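Mandelate racemase/muconate lactonizing protein (Paenibacillus sp., PDB 3V5C) probably catalyses the magnesium-assisted dehydration of galacturonate, as a lyase of the enolase superfamily. Local coordinates at residues G37-S42 / S134-D139; L229-A234 / V279-Y284. The protein carries 1 engineered substitution. All coordinates share one frame; numbering follows the deposited sequence.

Contact 1. Residues G37-S42 / S134-D139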
loop_
_atom_site.group_PDB
_atom_site.type_symbol
_atom_site.label_atom_id
_atom_site.label_comp_id
_atom_site.label_asym_id
_atom_site.label_seq_id
_atom_site.Cartn_x
_atom_site.Cartn_y
_atom_site.Cartn_z
ATOM N N GLY A 37 18.421 -7.009 -4.115
ATOM C CA GLY A 37 19.237 -6.917 -2.913
ATOM C C GLY A 37 18.691 -6.020 -1.820
ATOM O O GLY A 37 17.521 -5.646 -1.820
ATOM N N VAL A 38 19.564 -5.678 -0.874
ATOM C CA VAL A 38 19.183 -4.922 0.313
ATOM C C VAL A 38 18.453 -3.621 -0.038
ATOM O O VAL A 38 18.897 -2.860 -0.906
ATOM C CB VAL A 38 20.420 -4.633 1.185
ATOM C CG1 VAL A 38 20.097 -3.602 2.260
ATOM C CG2 VAL A 38 20.929 -5.939 1.832
ATOM N N HIS A 39 17.334 -3.373 0.640
ATOM C CA HIS A 39 16.539 -2.184 0.380
ATOM C C HIS A 39 17.003 -1.024 1.253
ATOM O O HIS A 39 16.907 0.139 0.850
ATOM C CB HIS A 39 15.065 -2.476 0.631
ATOM C CG HIS A 39 14.441 -3.341 -0.414
ATOM N ND1 HIS A 39 14.760 -4.675 -0.567
ATOM C CD2 HIS A 39 13.534 -3.056 -1.379
ATOM C CE1 HIS A 39 14.065 -5.174 -1.574
ATOM N NE2 HIS A 39 13.315 -4.212 -2.082
ATOM N N GLY A 40 17.513 -1.341 2.441
ATOM C CA GLY A 40 18.111 -0.344 3.307
ATOM C C GLY A 40 17.132 0.370 4.218
ATOM O O GLY A 40 16.024 -0.127 4.508
ATOM N N LYS A 41 17.551 1.543 4.673
ATOM C CA LYS A 41 16.816 2.283 5.688
ATOM C C LYS A 41 16.273 3.596 5.140
ATOM O O LYS A 41 15.300 4.120 5.648
ATOM C CB LYS A 41 17.753 2.588 6.852
ATOM C CG LYS A 41 17.160 2.422 8.221
ATOM C CD LYS A 41 18.200 2.791 9.266
ATOM C CE LYS A 41 17.565 3.469 10.461
ATOM N NZ LYS A 41 16.713 2.530 11.220
ATOM N N SER A 42 16.908 4.128 4.107
ATOM C CA SER A 42 16.543 5.463 3.635
ATOM C C SER A 42 15.228 5.425 2.860
ATOM O O SER A 42 14.992 4.517 2.072
ATOM C CB SER A 42 17.683 6.053 2.799
ATOM O OG SER A 42 17.343 7.337 2.307
ATOM N N SER A 134 7.465 -5.654 6.903
ATOM C CA SER A 134 8.903 -5.369 6.983
ATOM C C SER A 134 9.806 -6.593 7.153
ATOM O O SER A 134 10.997 -6.432 7.415
ATOM C CB SER A 134 9.187 -4.388 8.140
ATOM O OG SER A 134 8.931 -4.989 9.404
ATOM N N LEU A 135 9.252 -7.790 7.029
ATOM C CA LEU A 135 10.029 -9.010 7.285
ATOM C C LEU A 135 10.763 -9.504 6.023
ATOM O O LEU A 135 10.358 -10.474 5.397
ATOM C CB LEU A 135 9.122 -10.078 7.901
ATOM C CG LEU A 135 8.476 -9.684 9.232
ATOM C CD1 LEU A 135 7.482 -10.754 9.728
ATOM C CD2 LEU A 135 9.544 -9.429 10.275
ATOM N N TYR A 136 11.826 -8.785 5.657
ATOM C CA TYR A 136 12.665 -9.071 4.501
ATOM C C TYR A 136 13.676 -10.195 4.791
ATOM O O TYR A 136 13.571 -10.854 5.827
ATOM C CB TYR A 136 13.333 -7.770 3.996
ATOM C CG TYR A 136 12.367 -6.971 3.130
ATOM C CD1 TYR A 136 11.170 -6.492 3.660
ATOM C CD2 TYR A 136 12.625 -6.753 1.781
ATOM C CE1 TYR A 136 10.254 -5.811 2.868
ATOM C CE2 TYR A 136 11.710 -6.068 0.984
ATOM C CZ TYR A 136 10.540 -5.603 1.539
ATOM O OH TYR A 136 9.637 -4.941 0.732
ATOM N N PHE A 137 14.612 -10.438 3.874
ATOM C CA PHE A 137 15.601 -11.506 4.043
ATOM C C PHE A 137 16.718 -11.021 4.955
ATOM O O PHE A 137 17.887 -10.950 4.551
ATOM C CB PHE A 137 16.230 -11.893 2.707
ATOM C CG PHE A 137 15.290 -12.561 1.719
ATOM C CD1 PHE A 137 13.990 -12.961 2.064
ATOM C CD2 PHE A 137 15.751 -12.844 0.442
ATOM C CE1 PHE A 137 13.158 -13.590 1.106
ATOM C CE2 PHE A 137 14.939 -13.472 -0.499
ATOM C CZ PHE A 137 13.652 -13.849 -0.172
ATOM N N ASP A 138 16.361 -10.699 6.189
ATOM C CA ASP A 138 17.283 -10.025 7.096
ATOM C C ASP A 138 18.235 -11.001 7.778
ATOM O O ASP A 138 19.052 -10.608 8.628
ATOM C CB ASP A 138 16.469 -9.264 8.125
ATOM C CG ASP A 138 15.565 -8.228 7.473
ATOM O OD1 ASP A 138 16.095 -7.411 6.680
ATOM O OD2 ASP A 138 14.352 -8.235 7.756
ATOM N N ASP A 139 18.120 -12.257 7.368
ATOM C CA ASP A 139 18.838 -13.387 7.954
ATOM C C ASP A 139 19.950 -13.920 7.067
ATOM O O ASP A 139 20.546 -14.941 7.402
ATOM C CB ASP A 139 17.853 -14.529 8.139
ATOM C CG ASP A 139 17.195 -14.927 6.826
ATOM O OD1 ASP A 139 16.501 -14.077 6.246
ATOM O OD2 ASP A 139 17.393 -16.066 6.361
#
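His39 forms a classic beta bulge with Gly40 opposite Ala30, while Tyr136, across the contact, lies just beyond strand 126-135 between two inverse gamma turns centred on Leu135 and Phe137. Gly40 takes a positive phi of 87°, a conformation suited to glycine. The meeting itself illustrates how two loops can be joined by a single pair of rings. Tyr136 points the CD2-CE2 edge of its ring at a face of the His39 imidazole: Tyr136 CE2 stands 3.6 Å from His39 CE1 and 3.7 Å from His39 ND1, displaced from the imidazole centre toward its rim. The approach is therefore an edge-to-face (T-shaped) stack, with ring centroids 4.9 Å apart and planes inclined at 66°. In both residues CG is turned anti to the carbonyl carbon (chi1 -73° for His39), which throws each ring out toward the other segment. The imidazole is also held at its rim, since ND1 hydrogen-bonds the backbone O of Gly31; this should limit rotation of the imidazole. Gly31 N is in turn bonded to Asp138 OD1, a second tie between the start of this loop and the segment 134-139. On the tyrosine's side, the Tyr313 ring meets that of Tyr136, and Ala30 touches it as well. The contact thus lies where a loop between the first two strands of the antiparallel N-terminal domain meets the end of a barrel strand, the interface of capping domain and barrel characteristic of the enolase fold.

Contact 2. Residues L229-A234 / V279-Y284; sequences LYWLEA and VDVLQY. Engineered in segment 229-234: Ala234 (natural residue Glu).
Trp231 holds CG between its backbone N and carbonyl carbon (chi1 80°), Glu233 runs out almost fully extended, and Gln283 sets CG anti to its carbonyl carbon (chi1 -56°) before extending in its turn; these choices bring the three side chains together on the inner side of the barrel, across the intervening strand 258-261. The Trp231 and Val281 CA atoms are the nearest pair across the segments, yet lie 8.5 Å apart, so side chains alone make the connection. Its polar centre is Glu233 OE1, which accepts two hydrogen bonds. Gln283 NE2 reaches it over 2.9 Å at a fairly straight 160°; the oxygen lies close to the amide plane, but the donor arrives from above the carboxylate plane. Trp231 NE1 donates to Glu233 OE1 over 3.1 Å, meeting that oxygen's anti lone pair, the one facing away from OE2, with the oxygen tilted somewhat out of the indole plane. Two donors from different directions thus fix the carboxylate's rotation, and OE2 makes a salt bridge with Lys168. The Gln283 amide stands nearly perpendicular to the indole, bringing NE2 within 3.4 Å of Trp231 CZ2. Farther along the same ring, Val281 lays CG1 over one face near the rim, 4.0 Å from Trp231 CZ3, and CG2 is 4.1 Å from Trp231 CE3. Ala260 touches both Val281 and Gln283, while Ala309 touches both Trp231 and Val281. Beside this cluster, Ala234 is an engineered residue in place of the natural glutamate. An apolar layer giving way to a polar one marks the interior of the enolase-type beta/alpha barrel at the C-terminal ends of its strands, where enolase-superfamily active sites lie; the Gln283 side chain is about 7 Å from the magnesium ion bound by Glu238 and Asp261.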
loop_
_atom_site.group_PDB
_atom_site.type_symbol
_atom_site.label_atom_id
_atom_site.label_comp_id
_atom_site.label_asym_id
_atom_site.label_seq_id
_atom_site.Cartn_x
_atom_site.Cartn_y
_atom_site.Cartn_z
ATOM N N LEU A 229 -2.020 -20.145 6.852
ATOM C CA LEU A 229 -1.514 -19.088 5.986
ATOM C C LEU A 229 -2.719 -18.376 5.410
ATOM O O LEU A 229 -3.614 -19.012 4.848
ATOM C CB LEU A 229 -0.709 -19.684 4.833
ATOM C CG LEU A 229 0.618 -20.360 5.168
ATOM C CD1 LEU A 229 1.181 -20.961 3.902
ATOM C CD2 LEU A 229 1.578 -19.332 5.752
ATOM N N TYR A 230 -2.732 -17.055 5.528
ATOM C CA TYR A 230 -3.858 -16.268 5.058
ATOM C C TYR A 230 -3.821 -16.073 3.548
ATOM O O TYR A 230 -4.818 -16.302 2.870
ATOM C CB TYR A 230 -3.910 -14.925 5.785
ATOM C CG TYR A 230 -5.164 -14.140 5.483
ATOM C CD1 TYR A 230 -6.392 -14.560 5.967
ATOM C CD2 TYR A 230 -5.123 -12.997 4.711
ATOM C CE1 TYR A 230 -7.543 -13.861 5.681
ATOM C CE2 TYR A 230 -6.269 -12.289 4.423
ATOM C CZ TYR A 230 -7.474 -12.731 4.913
ATOM O OH TYR A 230 -8.624 -12.025 4.651
ATOM N N TRP A 231 -2.692 -15.594 3.023
ATOM C CA TRP A 231 -2.526 -15.576 1.573
ATOM C C TRP A 231 -1.103 -15.800 1.093
ATOM O O TRP A 231 -0.128 -15.657 1.858
ATOM C CB TRP A 231 -3.119 -14.303 0.961
ATOM C CG TRP A 231 -2.326 -13.006 1.001
ATOM C CD1 TRP A 231 -1.009 -12.800 0.671
ATOM C CD2 TRP A 231 -2.870 -11.709 1.279
ATOM N NE1 TRP A 231 -0.700 -11.460 0.769
ATOM C CE2 TRP A 231 -1.825 -10.772 1.134
ATOM C CE3 TRP A 231 -4.137 -11.257 1.667
ATOM C CZ2 TRP A 231 -2.004 -9.394 1.383
ATOM C CZ3 TRP A 231 -4.319 -9.882 1.898
ATOM C CH2 TRP A 231 -3.261 -8.978 1.746
ATOM N N LEU A 232 -1.033 -16.197 -0.172
ATOM C CA LEU A 232 0.197 -16.368 -0.919
ATOM C C LEU A 232 0.258 -15.321 -2.013
ATOM O O LEU A 232 -0.577 -15.315 -2.925
ATOM C CB LEU A 232 0.197 -17.754 -1.563
ATOM C CG LEU A 232 1.242 -18.018 -2.649
ATOM C CD1 LEU A 232 2.620 -18.075 -2.046
ATOM C CD2 LEU A 232 0.937 -19.318 -3.383
ATOM N N GLU A 233 1.259 -14.459 -1.932
ATOM C CA GLU A 233 1.412 -13.328 -2.837
ATOM C C GLU A 233 2.595 -13.535 -3.776
ATOM O O GLU A 233 3.695 -13.938 -3.356
ATOM C CB GLU A 233 1.582 -12.058 -1.986
ATOM C CG GLU A 233 2.206 -10.850 -2.632
ATOM C CD GLU A 233 2.036 -9.612 -1.751
ATOM O OE1 GLU A 233 1.364 -9.732 -0.721
ATOM O OE2 GLU A 233 2.561 -8.546 -2.114
ATOM N N ALA A 234 2.360 -13.269 -5.061
ATOM C CA ALA A 234 3.446 -13.252 -6.031
ATOM C C ALA A 234 4.302 -14.515 -6.000
ATOM O O ALA A 234 5.520 -14.434 -5.969
ATOM C CB ALA A 234 4.305 -12.009 -5.843
ATOM N N VAL A 279 -7.547 -15.972 -8.860
ATOM C CA VAL A 279 -6.842 -15.027 -7.990
ATOM C C VAL A 279 -7.891 -14.364 -7.099
ATOM O O VAL A 279 -8.981 -14.041 -7.573
ATOM C CB VAL A 279 -6.075 -13.952 -8.814
ATOM C CG1 VAL A 279 -5.514 -12.864 -7.910
ATOM C CG2 VAL A 279 -4.956 -14.592 -9.664
ATOM N N ASP A 280 -7.594 -14.210 -5.805
ATOM C CA ASP A 280 -8.594 -13.754 -4.837
ATOM C C ASP A 280 -8.429 -12.308 -4.386
ATOM O O ASP A 280 -9.406 -11.643 -4.069
ATOM C CB ASP A 280 -8.540 -14.645 -3.597
ATOM C CG ASP A 280 -8.714 -16.099 -3.946
ATOM O OD1 ASP A 280 -9.757 -16.442 -4.550
ATOM O OD2 ASP A 280 -7.802 -16.888 -3.658
ATOM N N VAL A 281 -7.182 -11.838 -4.343
ATOM C CA VAL A 281 -6.845 -10.558 -3.751
ATOM C C VAL A 281 -6.006 -9.791 -4.756
ATOM O O VAL A 281 -5.010 -10.307 -5.256
ATOM C CB VAL A 281 -5.985 -10.754 -2.485
ATOM C CG1 VAL A 281 -5.576 -9.413 -1.907
ATOM C CG2 VAL A 281 -6.733 -11.582 -1.439
ATOM N N LEU A 282 -6.429 -8.575 -5.070
ATOM C CA LEU A 282 -5.744 -7.755 -6.075
ATOM C C LEU A 282 -4.923 -6.665 -5.407
ATOM O O LEU A 282 -5.394 -5.997 -4.478
ATOM C CB LEU A 282 -6.743 -7.127 -7.042
ATOM C CG LEU A 282 -7.356 -8.045 -8.108
ATOM C CD1 LEU A 282 -6.258 -8.715 -8.948
ATOM C CD2 LEU A 282 -8.279 -9.080 -7.490
ATOM N N GLN A 283 -3.712 -6.449 -5.905
ATOM C CA GLN A 283 -2.748 -5.647 -5.159
ATOM C C GLN A 283 -2.094 -4.544 -5.959
ATOM O O GLN A 283 -0.938 -4.216 -5.722
ATOM C CB GLN A 283 -1.666 -6.570 -4.564
ATOM C CG GLN A 283 -2.251 -7.687 -3.692
ATOM C CD GLN A 283 -1.166 -8.576 -3.123
ATOM O OE1 GLN A 283 -0.436 -9.230 -3.863
ATOM N NE2 GLN A 283 -1.051 -8.597 -1.797
ATOM N N TYR A 284 -2.843 -3.946 -6.884
ATOM C CA TYR A 284 -2.362 -2.735 -7.541
ATOM C C TYR A 284 -1.921 -1.698 -6.517
ATOM O O TYR A 284 -2.493 -1.564 -5.443
ATOM C CB TYR A 284 -3.420 -2.161 -8.497
ATOM C CG TYR A 284 -3.840 -3.187 -9.504
ATOM C CD1 TYR A 284 -3.131 -3.340 -10.676
ATOM C CD2 TYR A 284 -4.907 -4.042 -9.256
ATOM C CE1 TYR A 284 -3.486 -4.314 -11.609
ATOM C CE2 TYR A 284 -5.271 -5.021 -10.173
ATOM C CZ TYR A 284 -4.555 -5.150 -11.337
ATOM O OH TYR A 284 -4.933 -6.116 -12.249
#

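Overall arrangement
From the N terminus, the chain first builds strand 14-30 of the antiparallel domain and turns through the loop of contact 1. Contact 1 closes a long excursion, through the rest of that sheet and the helices 92-107 and 111-115, when strand 126-135 has entered the barrel. The chain then adds strands 167-170 and 204-207 before contact 2 opens at strand 231-233. Its shorter loop passes through helix 240-253, strand 258-261 and helix 270-275. The two loops lie in series, neither nesting nor crossing. Their centres are 21 Å apart and their nearest atoms about 8 Å, so the contacts do not touch, yet both reach the same barrel sheet: contact 1 joins domain to barrel, contact 2 strand to strand within it.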